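Local coordinates for arginine decarboxylase, A207R protein (Paramecium bursaria Chlorella virus 1, PDB 2NVA) that catalyses the decarboxylation of arginine to agmatine, using pyridoxal 5'-phosphate as cofactor, at residues K48-E53 with E259-L264; T58-N63 with I78-S83; M130-R135 with R157-Y162. All blocks are in the same frame, centred on the assembly; numbering follows the deposited sequence.

Contact 1 of 3, residues K48-E53 with E259-L264; sequences KCNNDE and EHYSVL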
loop_
_atom_site.group_PDB
_atom_site.type_symbol
_atom_site.label_atom_id
_atom_site.label_comp_id
_atom_site.label_asym_id
_atom_site.label_seq_id
_atom_site.Cartn_x
_atom_site.Cartn_y
_atom_site.Cartn_z
ATOM N N LYS A 48 -0.408 10.278 -11.836
ATOM C CA LYS A 48 -0.367 9.176 -10.871
ATOM C C LYS A 48 0.927 9.113 -10.074
ATOM O O LYS A 48 0.942 8.576 -8.969
ATOM C CB LYS A 48 -0.582 7.831 -11.586
ATOM C CG LYS A 48 0.447 7.567 -12.677
ATOM C CD LYS A 48 0.284 6.202 -13.344
ATOM C CE LYS A 48 -0.708 6.225 -14.500
ATOM N NZ LYS A 48 -0.349 7.189 -15.651
ATOM N N CYS A 49 2.006 9.643 -10.638
ATOM C CA CYS A 49 3.314 9.581 -9.987
ATOM C C CYS A 49 3.387 10.486 -8.749
ATOM O O CYS A 49 4.005 10.125 -7.743
ATOM C CB CYS A 49 4.404 9.947 -10.990
ATOM S SG CYS A 49 6.098 9.804 -10.363
ATOM N N ASN A 50 2.738 11.652 -8.847
ATOM C CA ASN A 50 2.661 12.614 -7.759
ATOM C C ASN A 50 1.611 13.637 -8.143
ATOM O O ASN A 50 1.786 14.383 -9.116
ATOM C CB ASN A 50 4.013 13.304 -7.530
ATOM C CG ASN A 50 4.037 14.125 -6.260
ATOM O OD1 ASN A 50 3.001 14.592 -5.798
ATOM N ND2 ASN A 50 5.227 14.292 -5.677
ATOM N N ASN A 51 0.508 13.640 -7.409
ATOM C CA ASN A 51 -0.622 14.521 -7.721
ATOM C C ASN A 51 -0.698 15.760 -6.826
ATOM O O ASN A 51 -1.741 16.385 -6.723
ATOM C CB ASN A 51 -1.930 13.736 -7.637
ATOM C CG ASN A 51 -2.064 12.986 -6.322
ATOM O OD1 ASN A 51 -1.467 13.357 -5.307
ATOM N ND2 ASN A 51 -2.868 11.926 -6.332
ATOM N N ASP A 52 0.414 16.085 -6.164
ATOM C CA ASP A 52 0.529 17.298 -5.369
ATOM C C ASP A 52 -0.001 18.494 -6.167
ATOM O O ASP A 52 0.433 18.742 -7.289
ATOM C CB ASP A 52 1.999 17.499 -4.978
ATOM C CG ASP A 52 2.227 18.780 -4.208
ATOM O OD1 ASP A 52 2.561 19.797 -4.848
ATOM O OD2 ASP A 52 2.057 18.767 -2.970
ATOM N N GLU A 53 -0.939 19.236 -5.585
ATOM C CA GLU A 53 -1.603 20.290 -6.355
ATOM C C GLU A 53 -0.703 21.457 -6.779
ATOM O O GLU A 53 -0.968 22.094 -7.814
ATOM C CB GLU A 53 -2.906 20.756 -5.704
ATOM C CG GLU A 53 -2.771 21.543 -4.439
ATOM C CD GLU A 53 -4.146 21.957 -3.886
ATOM O OE1 GLU A 53 -4.337 23.146 -3.571
ATOM O OE2 GLU A 53 -5.036 21.068 -3.776
ATOM N N GLU A 259 10.534 12.876 -9.272
ATOM C CA GLU A 259 11.539 12.311 -8.343
ATOM C C GLU A 259 12.195 13.374 -7.446
ATOM O O GLU A 259 12.180 13.253 -6.216
ATOM C CB GLU A 259 12.609 11.513 -9.089
ATOM C CG GLU A 259 13.698 10.935 -8.161
ATOM C CD GLU A 259 14.715 10.053 -8.877
ATOM O OE1 GLU A 259 14.545 9.763 -10.084
ATOM O OE2 GLU A 259 15.702 9.626 -8.222
ATOM N N HIS A 260 12.750 14.412 -8.064
ATOM C CA HIS A 260 13.569 15.386 -7.339
ATOM C C HIS A 260 12.759 16.533 -6.754
ATOM O O HIS A 260 13.313 17.449 -6.144
ATOM C CB HIS A 260 14.663 15.936 -8.264
ATOM C CG HIS A 260 15.518 14.866 -8.870
ATOM N ND1 HIS A 260 16.277 14.001 -8.106
ATOM C CD2 HIS A 260 15.735 14.521 -10.161
ATOM C CE1 HIS A 260 16.916 13.161 -8.904
ATOM N NE2 HIS A 260 16.610 13.463 -10.156
ATOM N N TYR A 261 11.450 16.479 -6.951
ATOM C CA TYR A 261 10.564 17.530 -6.474
ATOM C C TYR A 261 10.590 17.707 -4.950
ATOM O O TYR A 261 10.468 18.827 -4.442
ATOM C CB TYR A 261 9.135 17.235 -6.941
ATOM C CG TYR A 261 8.066 18.222 -6.475
ATOM C CD1 TYR A 261 8.209 19.600 -6.666
ATOM C CD2 TYR A 261 6.873 17.760 -5.893
ATOM C CE1 TYR A 261 7.214 20.490 -6.255
ATOM C CE2 TYR A 261 5.886 18.621 -5.487
ATOM C CZ TYR A 261 6.048 19.993 -5.674
ATOM O OH TYR A 261 5.051 20.855 -5.270
ATOM N N SER A 262 10.719 16.592 -4.236
ATOM C CA SER A 262 10.565 16.571 -2.786
ATOM C C SER A 262 11.683 15.807 -2.092
ATOM O O SER A 262 12.292 14.920 -2.676
ATOM C CB SER A 262 9.230 15.921 -2.399
ATOM O OG SER A 262 8.137 16.587 -3.012
ATOM N N VAL A 263 11.940 16.183 -0.837
ATOM C CA VAL A 263 12.661 15.310 0.100
ATOM C C VAL A 263 11.659 14.941 1.188
ATOM O O VAL A 263 10.682 15.656 1.381
ATOM C CB VAL A 263 13.936 15.978 0.703
ATOM C CG1 VAL A 263 14.917 16.397 -0.421
ATOM C CG2 VAL A 263 13.581 17.186 1.582
ATOM N N LEU A 264 11.883 13.832 1.884
ATOM C CA LEU A 264 10.983 13.426 2.973
ATOM C C LEU A 264 11.754 13.389 4.288
ATOM O O LEU A 264 12.675 12.615 4.431
ATOM C CB LEU A 264 10.341 12.067 2.683
ATOM C CG LEU A 264 9.388 11.493 3.746
ATOM C CD1 LEU A 264 8.304 12.481 4.183
ATOM C CD2 LEU A 264 8.751 10.198 3.205
HETATM O O HOH W 1 5.716 15.120 -2.899
#
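Y261 reaches across to D52 and N50 with its ring, and both side chains meet it at the rim, near its plane. The phenol OH donates to D52 OD1 over 2.7 Å. Ring and carboxylate planes stand 60° apart, and the hydroxyl comes to the oxygen from above the carboxylate, about 50° out of its plane. Y261 directs its ring at the loop by holding CG opposite its own backbone N (chi1 178°). D52 is gripped at both oxygens: OD1 also accepts from the backbone N of L55, capping helix 53-61, while OD2 pairs with the hydroxyl of Y371.

N50 lies beside the same ring edge, its ND2 3.8 Å from Y261 CD2, with the amide steeply turned against the ring. Its two polar ends are both used. OD1 takes the backbone N of D52 at 3.0 Å, an Asx turn, and also ND2 of N355. ND2 gives to the carbonyl of G351 and to a water 2.9 Å away, which sits 2.8 Å from S262 OG. These bonds fix the amide's rotation.

K48, which binds the cofactor, lies just upstream of N50, in the 3-10 turn after strand 41-46. The arrangement thus joins a cofactor-side loop of the TIM barrel to the residue just before strand 262-274 of the beta domain, a contact between the two domains characteristic of eukaryotic ornithine decarboxylase-like enzymes.

Contact 2 of 3, residues T58-N63 with I78-S83; sequences TMCDKN and IQIGVS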
loop_
_atom_site.group_PDB
_atom_site.type_symbol
_atom_site.label_atom_id
_atom_site.label_comp_id
_atom_site.label_asym_id
_atom_site.label_seq_id
_atom_site.Cartn_x
_atom_site.Cartn_y
_atom_site.Cartn_z
ATOM N N THR A 58 2.266 23.986 -11.234
ATOM C CA THR A 58 3.567 24.324 -11.804
ATOM C C THR A 58 3.712 23.785 -13.227
ATOM O O THR A 58 4.190 24.490 -14.118
ATOM C CB THR A 58 4.706 23.791 -10.922
ATOM O OG1 THR A 58 4.579 24.346 -9.605
ATOM C CG2 THR A 58 6.066 24.175 -11.493
ATOM N N MET A 59 3.300 22.533 -13.415
ATOM C CA MET A 59 3.223 21.885 -14.730
ATOM C C MET A 59 2.337 22.717 -15.667
ATOM O O MET A 59 2.731 23.059 -16.786
ATOM C CB MET A 59 2.587 20.478 -14.612
ATOM C CG MET A 59 3.391 19.353 -13.865
ATOM S SD MET A 59 5.000 19.040 -14.642
ATOM C CE MET A 59 5.587 17.866 -13.445
ATOM N N CYS A 60 1.131 23.020 -15.190
ATOM C CA CYS A 60 0.128 23.736 -15.977
ATOM C C CYS A 60 0.697 25.051 -16.524
ATOM O O CYS A 60 0.588 25.333 -17.725
ATOM C CB CYS A 60 -1.102 24.016 -15.115
ATOM S SG CYS A 60 -2.312 25.143 -15.858
ATOM N N ASP A 61 1.296 25.841 -15.631
ATOM C CA ASP A 61 1.861 27.150 -15.976
ATOM C C ASP A 61 3.074 27.099 -16.918
ATOM O O ASP A 61 3.395 28.099 -17.573
ATOM C CB ASP A 61 2.228 27.904 -14.680
ATOM C CG ASP A 61 0.994 28.308 -13.865
ATOM O OD1 ASP A 61 -0.139 28.264 -14.406
ATOM O OD2 ASP A 61 1.161 28.664 -12.676
ATOM N N LYS A 62 3.757 25.953 -16.955
ATOM C CA LYS A 62 4.930 25.760 -17.800
ATOM C C LYS A 62 4.542 25.101 -19.114
ATOM O O LYS A 62 5.405 24.668 -19.882
ATOM C CB LYS A 62 6.006 24.955 -17.073
ATOM C CG LYS A 62 6.680 25.689 -15.898
ATOM C CD LYS A 62 7.662 26.763 -16.353
ATOM C CE LYS A 62 8.968 26.168 -16.848
ATOM N NZ LYS A 62 9.832 27.276 -17.389
ATOM N N ASN A 63 3.237 25.039 -19.363
ATOM C CA ASN A 63 2.679 24.492 -20.607
ATOM C C ASN A 63 2.907 22.993 -20.800
ATOM O O ASN A 63 2.906 22.493 -21.918
ATOM C CB ASN A 63 3.163 25.298 -21.822
ATOM C CG ASN A 63 2.572 26.681 -21.862
ATOM O OD1 ASN A 63 1.360 26.861 -21.648
ATOM N ND2 ASN A 63 3.414 27.689 -22.135
ATOM N N ILE A 78 -8.445 19.310 -14.118
ATOM C CA ILE A 78 -9.446 20.328 -14.469
ATOM C C ILE A 78 -9.587 21.385 -13.363
ATOM O O ILE A 78 -9.644 22.587 -13.634
ATOM C CB ILE A 78 -10.817 19.685 -14.836
ATOM C CG1 ILE A 78 -10.680 18.915 -16.158
ATOM C CG2 ILE A 78 -11.933 20.755 -14.919
ATOM C CD1 ILE A 78 -11.932 18.113 -16.564
ATOM N N GLN A 79 -9.601 20.927 -12.121
ATOM C CA GLN A 79 -9.693 21.832 -10.967
ATOM C C GLN A 79 -8.508 22.807 -10.843
ATOM O O GLN A 79 -8.656 23.886 -10.270
ATOM C CB GLN A 79 -9.902 21.033 -9.671
ATOM C CG GLN A 79 -11.388 20.925 -9.244
ATOM C CD GLN A 79 -12.099 19.639 -9.718
ATOM O OE1 GLN A 79 -12.401 18.744 -8.889
ATOM N NE2 GLN A 79 -12.358 19.524 -11.045
ATOM N N ILE A 80 -7.351 22.419 -11.374
ATOM C CA ILE A 80 -6.149 23.266 -11.452
ATOM C C ILE A 80 -6.338 24.399 -12.483
ATOM O O ILE A 80 -5.666 25.446 -12.415
ATOM C CB ILE A 80 -4.892 22.381 -11.802
ATOM C CG1 ILE A 80 -4.497 21.465 -10.627
ATOM C CG2 ILE A 80 -3.694 23.212 -12.259
ATOM C CD1 ILE A 80 -4.228 22.191 -9.287
ATOM N N GLY A 81 -7.257 24.188 -13.436
ATOM C CA GLY A 81 -7.542 25.163 -14.492
ATOM C C GLY A 81 -7.011 24.785 -15.872
ATOM O O GLY A 81 -7.006 25.606 -16.786
ATOM N N VAL A 82 -6.589 23.529 -16.034
ATOM C CA VAL A 82 -6.057 23.052 -17.302
ATOM C C VAL A 82 -7.236 22.705 -18.194
ATOM O O VAL A 82 -8.219 22.131 -17.720
ATOM C CB VAL A 82 -5.197 21.779 -17.094
ATOM C CG1 VAL A 82 -4.582 21.289 -18.414
ATOM C CG2 VAL A 82 -4.110 22.021 -16.050
ATOM N N SER A 83 -7.139 23.044 -19.478
ATOM C CA SER A 83 -8.127 22.593 -20.458
ATOM C C SER A 83 -8.115 21.071 -20.598
ATOM O O SER A 83 -7.048 20.480 -20.704
ATOM C CB SER A 83 -7.850 23.212 -21.829
ATOM O OG SER A 83 -8.777 22.711 -22.780
#
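C60, I80 and V82 meet without a ring, amide or carboxylate among them; faces and edges of flat groups play no part, and the fit is one of thiol against methyls. C60 points its CB at the second segment; with SG opposite the backbone N (chi1 170°), CB and SG lie almost equally near V82 CG2 (3.7 and 3.6 Å). I80 approaches the beta carbon separately, with its short branch: CG2 is 3.9 Å from C60 CB. One cysteine therefore receives two methyls, one of them shared between its carbon and its sulfur.

The backbones come close, C60 CA lying 6.4 Å from V82 CA; C60 sits in the last turn of its helix, and V82 lies just past the end of the other. G81 turns away from helix 71-80 with a positive phi of 106° in a Schellman motif, its N bonded to I78 O at 2.9 Å; this brings V82 round beside I80. N63 ends helix 53-61 in the same way, its N donating to C60 O at 3.1 Å, and that carbonyl also takes NH1 of R86.

I80 also packs on earlier turns of helix 53-61, on E53, L56 and K57, while V82 and M59 both rest on F66 of strand 65-68. Consecutive helices of the barrel's outer layer are thus joined at their C-terminal ends, over the strand that lies between them in sequence.

Contact 3 of 3, residues M130-R135 with R157-Y162; sequences MILRIR and RHLLEY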
loop_
_atom_site.group_PDB
_atom_site.type_symbol
_atom_site.label_atom_id
_atom_site.label_comp_id
_atom_site.label_asym_id
_atom_site.label_seq_id
_atom_site.Cartn_x
_atom_site.Cartn_y
_atom_site.Cartn_z
ATOM N N MET A 130 -8.264 7.731 -30.724
ATOM C CA MET A 130 -7.653 6.576 -30.071
ATOM C C MET A 130 -6.195 6.358 -30.422
ATOM O O MET A 130 -5.786 6.552 -31.563
ATOM C CB MET A 130 -8.458 5.303 -30.350
ATOM C CG MET A 130 -9.912 5.363 -29.862
ATOM S SD MET A 130 -10.113 5.844 -28.119
ATOM C CE MET A 130 -9.410 4.413 -27.291
ATOM N N ILE A 131 -5.424 5.945 -29.414
ATOM C CA ILE A 131 -4.015 5.627 -29.584
ATOM C C ILE A 131 -3.825 4.157 -29.233
ATOM O O ILE A 131 -4.133 3.738 -28.126
ATOM C CB ILE A 131 -3.100 6.533 -28.698
ATOM C CG1 ILE A 131 -3.185 7.992 -29.155
ATOM C CG2 ILE A 131 -1.658 6.059 -28.744
ATOM C CD1 ILE A 131 -2.521 8.990 -28.187
ATOM N N LEU A 132 -3.330 3.381 -30.190
ATOM C CA LEU A 132 -3.115 1.967 -29.931
ATOM C C LEU A 132 -1.827 1.783 -29.134
ATOM O O LEU A 132 -0.755 2.154 -29.596
ATOM C CB LEU A 132 -3.078 1.157 -31.235
ATOM C CG LEU A 132 -2.655 -0.316 -31.107
ATOM C CD1 LEU A 132 -3.647 -1.144 -30.291
ATOM C CD2 LEU A 132 -2.419 -0.939 -32.484
ATOM N N ARG A 133 -1.951 1.198 -27.949
ATOM C CA ARG A 133 -0.782 0.871 -27.147
ATOM C C ARG A 133 -0.268 -0.517 -27.521
ATOM O O ARG A 133 -1.013 -1.498 -27.461
ATOM C CB ARG A 133 -1.093 0.928 -25.650
ATOM C CG ARG A 133 0.122 0.610 -24.792
ATOM C CD ARG A 133 -0.140 0.908 -23.330
ATOM N NE ARG A 133 0.915 0.374 -22.475
ATOM C CZ ARG A 133 0.922 0.502 -21.151
ATOM N NH1 ARG A 133 -0.075 1.132 -20.540
ATOM N NH2 ARG A 133 1.920 -0.005 -20.431
ATOM N N ILE A 134 0.998 -0.575 -27.923
ATOM C CA ILE A 134 1.645 -1.842 -28.249
ATOM C C ILE A 134 2.611 -2.253 -27.146
ATOM O O ILE A 134 3.204 -1.398 -26.477
ATOM C CB ILE A 134 2.363 -1.792 -29.626
ATOM C CG1 ILE A 134 3.509 -0.767 -29.618
ATOM C CG2 ILE A 134 1.337 -1.443 -30.714
ATOM C CD1 ILE A 134 4.418 -0.823 -30.878
ATOM N N ARG A 135 2.770 -3.562 -26.962
ATOM C CA ARG A 135 3.698 -4.053 -25.954
ATOM C C ARG A 135 5.126 -4.058 -26.499
ATOM O O ARG A 135 5.398 -4.666 -27.544
ATOM C CB ARG A 135 3.323 -5.463 -25.511
ATOM C CG ARG A 135 4.261 -6.001 -24.451
ATOM C CD ARG A 135 3.949 -7.429 -24.109
ATOM N NE ARG A 135 4.855 -7.884 -23.053
ATOM C CZ ARG A 135 4.723 -9.024 -22.379
ATOM N NH1 ARG A 135 3.700 -9.840 -22.626
ATOM N NH2 ARG A 135 5.604 -9.333 -21.437
ATOM N N ARG A 157 -2.868 -5.541 -36.508
ATOM C CA ARG A 157 -3.724 -5.313 -37.679
ATOM C C ARG A 157 -5.210 -5.534 -37.372
ATOM O O ARG A 157 -6.056 -4.725 -37.760
ATOM C CB ARG A 157 -3.283 -6.123 -38.907
ATOM C CG ARG A 157 -3.946 -5.549 -40.151
ATOM C CD ARG A 157 -3.604 -6.224 -41.459
ATOM N NE ARG A 157 -4.408 -5.602 -42.511
ATOM C CZ ARG A 157 -4.053 -4.531 -43.220
ATOM N NH1 ARG A 157 -2.877 -3.945 -43.026
ATOM N NH2 ARG A 157 -4.876 -4.059 -44.149
ATOM N N HIS A 158 -5.513 -6.622 -36.669
ATOM C CA HIS A 158 -6.882 -6.936 -36.277
ATOM C C HIS A 158 -7.531 -5.795 -35.491
ATOM O O HIS A 158 -8.661 -5.401 -35.788
ATOM C CB HIS A 158 -6.933 -8.229 -35.441
ATOM C CG HIS A 158 -8.244 -8.431 -34.738
ATOM N ND1 HIS A 158 -9.382 -8.855 -35.392
ATOM C CD2 HIS A 158 -8.602 -8.236 -33.444
ATOM C CE1 HIS A 158 -10.382 -8.920 -34.530
ATOM N NE2 HIS A 158 -9.936 -8.548 -33.343
ATOM N N LEU A 159 -6.821 -5.278 -34.493
ATOM C CA LEU A 159 -7.348 -4.205 -33.643
ATOM C C LEU A 159 -7.597 -2.919 -34.433
ATOM O O LEU A 159 -8.587 -2.233 -34.219
ATOM C CB LEU A 159 -6.400 -3.931 -32.481
ATOM C CG LEU A 159 -6.384 -4.987 -31.373
ATOM C CD1 LEU A 159 -5.317 -4.625 -30.363
ATOM C CD2 LEU A 159 -7.744 -5.122 -30.680
ATOM N N LEU A 160 -6.695 -2.627 -35.359
ATOM C CA LEU A 160 -6.821 -1.448 -36.211
ATOM C C LEU A 160 -7.996 -1.588 -37.169
ATOM O O LEU A 160 -8.692 -0.612 -37.441
ATOM C CB LEU A 160 -5.517 -1.180 -36.970
ATOM C CG LEU A 160 -4.321 -0.775 -36.083
ATOM C CD1 LEU A 160 -3.022 -0.892 -36.849
ATOM C CD2 LEU A 160 -4.487 0.640 -35.534
ATOM N N GLU A 161 -8.209 -2.803 -37.667
ATOM C CA GLU A 161 -9.330 -3.085 -38.563
ATOM C C GLU A 161 -10.648 -2.996 -37.828
ATOM O O GLU A 161 -11.631 -2.493 -38.360
ATOM C CB GLU A 161 -9.170 -4.462 -39.194
ATOM C CG GLU A 161 -8.124 -4.492 -40.294
ATOM C CD GLU A 161 -7.849 -5.895 -40.833
ATOM O OE1 GLU A 161 -7.419 -5.998 -42.006
ATOM O OE2 GLU A 161 -8.048 -6.896 -40.093
ATOM N N TYR A 162 -10.658 -3.486 -36.593
ATOM C CA TYR A 162 -11.849 -3.419 -35.758
ATOM C C TYR A 162 -12.213 -1.974 -35.438
ATOM O O TYR A 162 -13.395 -1.609 -35.449
ATOM C CB TYR A 162 -11.658 -4.239 -34.482
ATOM C CG TYR A 162 -12.956 -4.566 -33.770
ATOM C CD1 TYR A 162 -13.895 -5.434 -34.335
ATOM C CD2 TYR A 162 -13.243 -4.003 -32.534
ATOM C CE1 TYR A 162 -15.092 -5.725 -33.674
ATOM C CE2 TYR A 162 -14.411 -4.296 -31.858
ATOM C CZ TYR A 162 -15.321 -5.159 -32.418
ATOM O OH TYR A 162 -16.487 -5.431 -31.752
#
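L132 sets its forked end against L159 and L160, one methyl to each. Its CD1 lies 3.9 Å from L159 CD1, and its CD2 is 4.0 Å from L160 CD2 and 4.1 Å from L160 CG. L132 sets out toward the helix from its first bond, with CG across from the backbone N (chi1 171°), and it crosses each of the other two leucines at about a right angle. The two helical leucines take different routes to it. L159 is directed at the strand from its first bond; L160 starts off to one side and bends in only farther out, its CG beside its own backbone N (chi1 -66°). The CA atoms of L132 and L160 are nevertheless 8.1 Å apart, so the gap between strand and helix is bridged by side chains.

All three leucines are buried. They form part of the packing between strand 129-133 and helix 156-165 in a beta-alpha-beta unit of the TIM barrel, which strand 170-174 completes. L132 also touches F112 and I173 on the flanking strands, and L160 packs on V170 and on A201 of helix 184-204. The next residue along the strand, R133, has its side chain on the other side and touches the bound cofactor-agmatine adduct.

On the side turned to helix 184-204, R157 and E161, one turn apart, form a salt bridge, NE to OE1 at 3.1 Å, with the nitrogen 61° out of the carboxylate plane. R157 NH1 reaches on to E200 and S203 of that helix.

Overall arrangement
From the N terminus, the chain passes strand 41-46 and enters the loop 48-53, which waits for its partner until 259-264, so contact 1 closes a loop of 205 residues. Contacts 2 and 3 are both nested inside it and follow one another in series: 58-63 meets 78-83 after strand 65-68 and most of helix 71-80, then 130-135 meets 157-162. Contact 2 joins two neighbouring outer helices of the barrel, and contact 3, whose centre lies about 30 Å from that of contact 2, joins a strand to the helix that follows it. Contact 1 ties the barrel to the beta domain. It touches contact 2 through E53 O and I80 CD1, 3.6 Å apart; contact 3 touches neither.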